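Local atomic coordinates of FBP protein (Leishmania major, PDB entry 5OEZ), a protein that probably hydrolyses fructose 1,6-bisphosphate to fructose 6-phosphate and phosphate with the help of magnesium, a step of carbohydrate biosynthesis, and works as a homotetramer. Residues C[79-84]-C[115-120]; C[41-46]-C[171-176]. One frame throughout, in Å; residues are numbered along the deposited sequence.

Interaction 1: residues C[79-84]-C[115-120]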
loop_
_atom_site.group_PDB
_atom_site.type_symbol
_atom_site.label_atom_id
_atom_site.label_comp_id
_atom_site.label_asym_id
_atom_site.label_seq_id
_atom_site.Cartn_x
_atom_site.Cartn_y
_atom_site.Cartn_z
ATOM N N ILE C 79 -0.120 -6.858 -22.717
ATOM C CA ILE C 79 0.434 -5.541 -23.038
ATOM C C ILE C 79 1.641 -5.173 -22.154
ATOM O O ILE C 79 2.647 -4.649 -22.650
ATOM C CB ILE C 79 -0.654 -4.447 -22.901
ATOM C CG1 ILE C 79 -1.649 -4.556 -24.060
ATOM C CG2 ILE C 79 -0.049 -3.033 -22.890
ATOM C CD1 ILE C 79 -2.930 -3.769 -23.867
ATOM N N ALA C 80 1.518 -5.444 -20.855
ATOM C CA ALA C 80 2.552 -5.124 -19.877
ATOM C C ALA C 80 3.824 -5.906 -20.128
ATOM O O ALA C 80 4.895 -5.320 -20.311
ATOM C CB ALA C 80 2.046 -5.401 -18.474
ATOM N N PHE C 81 3.703 -7.227 -20.172
ATOM C CA PHE C 81 4.860 -8.080 -20.474
ATOM C C PHE C 81 5.581 -7.663 -21.751
ATOM O O PHE C 81 6.802 -7.565 -21.756
ATOM C CB PHE C 81 4.477 -9.549 -20.557
ATOM C CG PHE C 81 4.680 -10.305 -19.276
ATOM C CD1 PHE C 81 5.941 -10.728 -18.911
ATOM C CD2 PHE C 81 3.602 -10.624 -18.454
ATOM C CE1 PHE C 81 6.139 -11.434 -17.733
ATOM C CE2 PHE C 81 3.786 -11.336 -17.282
ATOM C CZ PHE C 81 5.059 -11.743 -16.918
ATOM N N LYS C 82 4.834 -7.400 -22.810
ATOM C CA LYS C 82 5.445 -7.045 -24.092
ATOM C C LYS C 82 6.147 -5.713 -24.051
ATOM O O LYS C 82 7.236 -5.575 -24.605
ATOM C CB LYS C 82 4.418 -7.036 -25.230
ATOM C CG LYS C 82 3.863 -8.402 -25.556
ATOM C CD LYS C 82 3.006 -8.443 -26.822
ATOM C CE LYS C 82 2.110 -7.241 -27.061
ATOM N NZ LYS C 82 1.227 -7.556 -28.217
ATOM N N ALA C 83 5.518 -4.728 -23.414
ATOM C CA ALA C 83 6.065 -3.374 -23.391
ATOM C C ALA C 83 7.382 -3.322 -22.628
ATOM O O ALA C 83 8.377 -2.770 -23.117
ATOM C CB ALA C 83 5.070 -2.409 -22.787
ATOM N N TYR C 84 7.401 -3.931 -21.451
ATOM C CA TYR C 84 8.586 -3.918 -20.628
ATOM C C TYR C 84 9.698 -4.818 -21.171
ATOM O O TYR C 84 10.868 -4.444 -21.103
ATOM C CB TYR C 84 8.229 -4.234 -19.156
ATOM C CG TYR C 84 7.352 -3.152 -18.529
ATOM C CD1 TYR C 84 7.809 -1.841 -18.420
ATOM C CD2 TYR C 84 6.060 -3.431 -18.069
ATOM C CE1 TYR C 84 7.006 -0.847 -17.880
ATOM C CE2 TYR C 84 5.254 -2.442 -17.521
ATOM C CZ TYR C 84 5.736 -1.155 -17.422
ATOM O OH TYR C 84 4.956 -0.165 -16.892
ATOM N N ILE C 115 12.123 -15.398 -25.367
ATOM C CA ILE C 115 11.284 -15.578 -24.185
ATOM C C ILE C 115 9.856 -15.917 -24.593
ATOM O O ILE C 115 9.273 -15.281 -25.462
ATOM C CB ILE C 115 11.349 -14.377 -23.218
ATOM C CG1 ILE C 115 10.439 -14.613 -22.018
ATOM C CG2 ILE C 115 10.978 -13.072 -23.897
ATOM C CD1 ILE C 115 10.808 -13.772 -20.807
ATOM N N PHE C 116 9.328 -16.964 -23.972
ATOM C CA PHE C 116 8.003 -17.457 -24.246
ATOM C C PHE C 116 7.279 -17.411 -22.934
ATOM O O PHE C 116 7.763 -17.976 -21.957
ATOM C CB PHE C 116 8.080 -18.876 -24.811
ATOM C CG PHE C 116 8.771 -18.915 -26.124
ATOM C CD1 PHE C 116 8.072 -18.639 -27.283
ATOM C CD2 PHE C 116 10.134 -19.146 -26.198
ATOM C CE1 PHE C 116 8.707 -18.635 -28.516
ATOM C CE2 PHE C 116 10.782 -19.135 -27.421
ATOM C CZ PHE C 116 10.069 -18.875 -28.583
ATOM N N PHE C 117 6.135 -16.735 -22.907
ATOM C CA PHE C 117 5.448 -16.518 -21.656
ATOM C C PHE C 117 3.946 -16.677 -21.766
ATOM O O PHE C 117 3.367 -16.450 -22.811
ATOM C CB PHE C 117 5.823 -15.135 -21.088
ATOM C CG PHE C 117 5.373 -13.982 -21.940
ATOM C CD1 PHE C 117 6.147 -13.527 -23.003
ATOM C CD2 PHE C 117 4.166 -13.354 -21.684
ATOM C CE1 PHE C 117 5.712 -12.469 -23.794
ATOM C CE2 PHE C 117 3.725 -12.310 -22.484
ATOM C CZ PHE C 117 4.490 -11.871 -23.548
ATOM N N ASP C 118 3.345 -17.136 -20.673
ATOM C CA ASP C 118 1.913 -17.096 -20.476
ATOM C C ASP C 118 1.661 -15.921 -19.507
ATOM O O ASP C 118 1.930 -16.038 -18.314
ATOM C CB ASP C 118 1.432 -18.432 -19.905
ATOM C CG ASP C 118 -0.084 -18.494 -19.717
ATOM O OD1 ASP C 118 -0.810 -17.553 -20.112
ATOM O OD2 ASP C 118 -0.565 -19.523 -19.188
ATOM N N PRO C 119 1.147 -14.781 -20.015
ATOM C CA PRO C 119 1.047 -13.599 -19.143
ATOM C C PRO C 119 0.069 -13.750 -17.977
ATOM O O PRO C 119 0.301 -13.171 -16.919
ATOM C CB PRO C 119 0.588 -12.488 -20.092
ATOM C CG PRO C 119 -0.113 -13.197 -21.196
ATOM C CD PRO C 119 0.571 -14.525 -21.348
ATOM N N LEU C 120 -0.997 -14.518 -18.166
ATOM C CA LEU C 120 -1.984 -14.734 -17.122
ATOM C C LEU C 120 -2.738 -16.067 -17.292
ATOM O O LEU C 120 -3.728 -16.134 -17.989
ATOM C CB LEU C 120 -2.943 -13.527 -17.050
ATOM C CG LEU C 120 -3.753 -13.399 -15.767
ATOM C CD1 LEU C 120 -2.854 -13.170 -14.560
ATOM C CD2 LEU C 120 -4.723 -12.245 -15.936
#

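Interaction 2: residues C[41-46]-C[171-176]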
loop_
_atom_site.group_PDB
_atom_site.type_symbol
_atom_site.label_atom_id
_atom_site.label_comp_id
_atom_site.label_asym_id
_atom_site.label_seq_id
_atom_site.Cartn_x
_atom_site.Cartn_y
_atom_site.Cartn_z
ATOM N N VAL C 41 2.896 -4.716 -12.068
ATOM C CA VAL C 41 1.811 -4.048 -12.765
ATOM C C VAL C 41 0.571 -4.942 -12.816
ATOM O O VAL C 41 -0.549 -4.481 -12.587
ATOM C CB VAL C 41 2.240 -3.609 -14.191
ATOM C CG1 VAL C 41 1.037 -3.181 -15.031
ATOM C CG2 VAL C 41 3.232 -2.460 -14.098
ATOM N N ILE C 42 0.779 -6.219 -13.096
ATOM C CA ILE C 42 -0.333 -7.187 -13.134
ATOM C C ILE C 42 -0.966 -7.374 -11.753
ATOM O O ILE C 42 -2.179 -7.446 -11.633
ATOM C CB ILE C 42 0.132 -8.533 -13.710
ATOM C CG1 ILE C 42 0.487 -8.351 -15.187
ATOM C CG2 ILE C 42 -0.942 -9.597 -13.535
ATOM C CD1 ILE C 42 1.398 -9.431 -15.735
ATOM N N GLU C 43 -0.130 -7.462 -10.726
ATOM C CA GLU C 43 -0.600 -7.537 -9.343
ATOM C C GLU C 43 -1.500 -6.348 -8.975
ATOM O O GLU C 43 -2.547 -6.551 -8.364
ATOM C CB GLU C 43 0.595 -7.590 -8.383
ATOM C CG GLU C 43 0.306 -8.210 -7.022
ATOM C CD GLU C 43 -0.390 -7.288 -6.031
ATOM O OE1 GLU C 43 -0.258 -6.041 -6.123
ATOM O OE2 GLU C 43 -1.054 -7.834 -5.122
ATOM N N LYS C 44 -1.076 -5.126 -9.319
ATOM C CA LYS C 44 -1.866 -3.921 -9.044
ATOM C C LYS C 44 -3.284 -4.076 -9.612
ATOM O O LYS C 44 -4.286 -3.855 -8.908
ATOM C CB LYS C 44 -1.184 -2.662 -9.623
ATOM C CG LYS C 44 -2.047 -1.397 -9.717
ATOM C CD LYS C 44 -1.704 -0.479 -10.901
ATOM C CE LYS C 44 -0.548 0.458 -10.690
ATOM N NZ LYS C 44 -0.957 1.857 -10.409
ATOM N N ASN C 45 -3.360 -4.476 -10.877
ATOM C CA ASN C 45 -4.654 -4.653 -11.556
ATOM C C ASN C 45 -5.517 -5.754 -10.940
ATOM O O ASN C 45 -6.722 -5.571 -10.758
ATOM C CB ASN C 45 -4.437 -4.884 -13.048
ATOM C CG ASN C 45 -3.939 -3.634 -13.745
ATOM O OD1 ASN C 45 -4.692 -2.685 -13.916
ATOM N ND2 ASN C 45 -2.666 -3.608 -14.108
ATOM N N ILE C 46 -4.899 -6.872 -10.584
ATOM C CA ILE C 46 -5.619 -7.950 -9.918
ATOM C C ILE C 46 -6.169 -7.497 -8.557
ATOM O O ILE C 46 -7.325 -7.768 -8.240
ATOM C CB ILE C 46 -4.760 -9.214 -9.768
ATOM C CG1 ILE C 46 -4.462 -9.802 -11.148
ATOM C CG2 ILE C 46 -5.485 -10.278 -8.949
ATOM C CD1 ILE C 46 -3.354 -10.838 -11.156
ATOM N N ALA C 171 5.076 -16.501 -11.465
ATOM C CA ALA C 171 4.532 -15.671 -10.411
ATOM C C ALA C 171 3.153 -16.211 -9.997
ATOM O O ALA C 171 2.369 -16.618 -10.847
ATOM C CB ALA C 171 4.424 -14.231 -10.881
ATOM N N VAL C 172 2.880 -16.218 -8.692
ATOM C CA VAL C 172 1.573 -16.589 -8.156
ATOM C C VAL C 172 0.974 -15.359 -7.509
ATOM O O VAL C 172 1.582 -14.782 -6.618
ATOM C CB VAL C 172 1.666 -17.633 -7.042
ATOM C CG1 VAL C 172 0.322 -18.328 -6.857
ATOM C CG2 VAL C 172 2.740 -18.632 -7.333
ATOM N N TYR C 173 -0.214 -14.976 -7.950
ATOM C CA TYR C 173 -0.942 -13.849 -7.399
ATOM C C TYR C 173 -2.026 -14.398 -6.478
ATOM O O TYR C 173 -3.092 -14.803 -6.923
ATOM C CB TYR C 173 -1.557 -13.013 -8.527
ATOM C CG TYR C 173 -0.592 -12.630 -9.631
ATOM C CD1 TYR C 173 0.251 -11.517 -9.503
ATOM C CD2 TYR C 173 -0.518 -13.377 -10.816
ATOM C CE1 TYR C 173 1.146 -11.180 -10.513
ATOM C CE2 TYR C 173 0.375 -13.041 -11.829
ATOM C CZ TYR C 173 1.205 -11.940 -11.679
ATOM O OH TYR C 173 2.072 -11.583 -12.691
ATOM N N GLY C 174 -1.708 -14.462 -5.192
ATOM C CA GLY C 174 -2.655 -14.830 -4.140
ATOM C C GLY C 174 -2.616 -13.771 -3.054
ATOM O O GLY C 174 -2.405 -12.587 -3.348
ATOM N N SER C 175 -2.819 -14.182 -1.799
ATOM C CA SER C 175 -2.804 -13.226 -0.659
ATOM C C SER C 175 -1.422 -12.620 -0.498
ATOM O O SER C 175 -1.297 -11.486 -0.084
ATOM C CB SER C 175 -3.296 -13.865 0.646
ATOM O OG SER C 175 -2.881 -15.218 0.759
ATOM N N ALA C 176 -0.393 -13.387 -0.854
ATOM C CA ALA C 176 0.914 -12.844 -1.148
ATOM C C ALA C 176 1.166 -13.010 -2.647
ATOM O O ALA C 176 0.483 -13.771 -3.315
ATOM C CB ALA C 176 1.970 -13.576 -0.350
#

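Interaction 1: residues C[79-84]-C[115-120]
Phe81 and Phe117 lie with their ring planes close to parallel, 23° apart. They are slid well past each other, so the rings barely overlap, and the centroids are 5.0 Å apart. The rim of Phe117 reaches back over the base of the other side chain. Phe117 CE2 comes within 3.4 Å of Phe81 CB, and Phe117 CD2 sits over one face of the Phe81 ring. CB of Phe117 points toward the helix, and CG, between the backbone N and the carbonyl carbon (chi1 64°), places the ring beside Phe81. The other strand-side partner of Phe81 is Pro119, whose CB is 3.9 Å from Phe81 CD2. It meets the Phe81 ring obliquely. Lys82 adds its aliphatic stem: CG lies at the edge of the Phe117 ring, near its plane, 4.1 Å from Phe117 CZ. The lysine then leads away from the strand, and its NZ forms a salt bridge with Glu99. The contact is thus apolar and buried, joining a helix to one face of the large mixed sheet of the N-terminal domain. The CB of Asp118 points away from the helix. Asp118 is a ligand in both manganese sites seen in this protein, and Leu120 in one. Around the pair, Phe117 also touches Leu94 on strand 91-96 and Trp136 on strand 132-140, while Phe81 packs on Ser38 of helix 27-47.

Interaction 2: residues C[41-46]-C[171-176]
The Tyr173 ring carries two isoleucine methyl groups over one face, both making CH-pi contacts. Ile46 CD1 lies near the root of the ring, 3.6 Å from Tyr173 CG. Seen from the ring centroid, this methyl is 25° off the normal. Ile42 CG2 covers the hydroxyl end, 3.7 Å from Tyr173 CZ. Both isoleucine side chains run at about a right angle to the tyrosine. The backbone N of Glu43 approaches the ring obliquely, 3.9 Å from Tyr173 CE1. The stem of Glu43 passes by the CD1 corner, with its CB 4.1 Å from Tyr173 CD1. Ile42 and Ile46 are one helical turn apart, so a single side of the helix covers the ring. This is helix-on-sheet packing in the N-terminal fructose-1,6-bisphosphatase domain. Helix 41-46 and strand 171-173 run nearly parallel, with their axes 16° apart and 9.9 Å from each other at closest approach. The Tyr173 ring lies between the two, against the isoleucines. CB of Tyr173 points toward the helix; with CG anti to the carbonyl carbon, the ring comes under the two methyl groups. The buried hydroxyl is hydrogen-bonded to Ser134 OG on strand 132-140, which ties down the far end of the ring. Beyond the strand, the turn meets another chain: Ala176 O accepts a hydrogen bond from Asn129 ND2 of the third subunit, and Ser175 packs on Ile46 of that same subunit.

Interactions 1 and 2 are centred 14 Å apart and touch directly. Helices 27-47 and 72-87 follow each other in the chain, and both pack on the same mixed sheet. Ile42 of interaction 2 meets Phe81 of interaction 1, with Ile42 CD1 3.4 Å from Phe81 CE2. Farther along, Leu120 CD1 is 4.2 Å from Ile46 CD1, which brings interaction 2 up to a manganese ligand. Ser134 also bonds Pro119 O through its OG. The side chain of Pro119 is about 4 Å from that of Glu98, another manganese ligand. The side chain of Tyr173 is about 8 Å from that of Asp121, which binds fructose 6-phosphate in another structure of this protein. Neither metal nor sugar is bound to this chain.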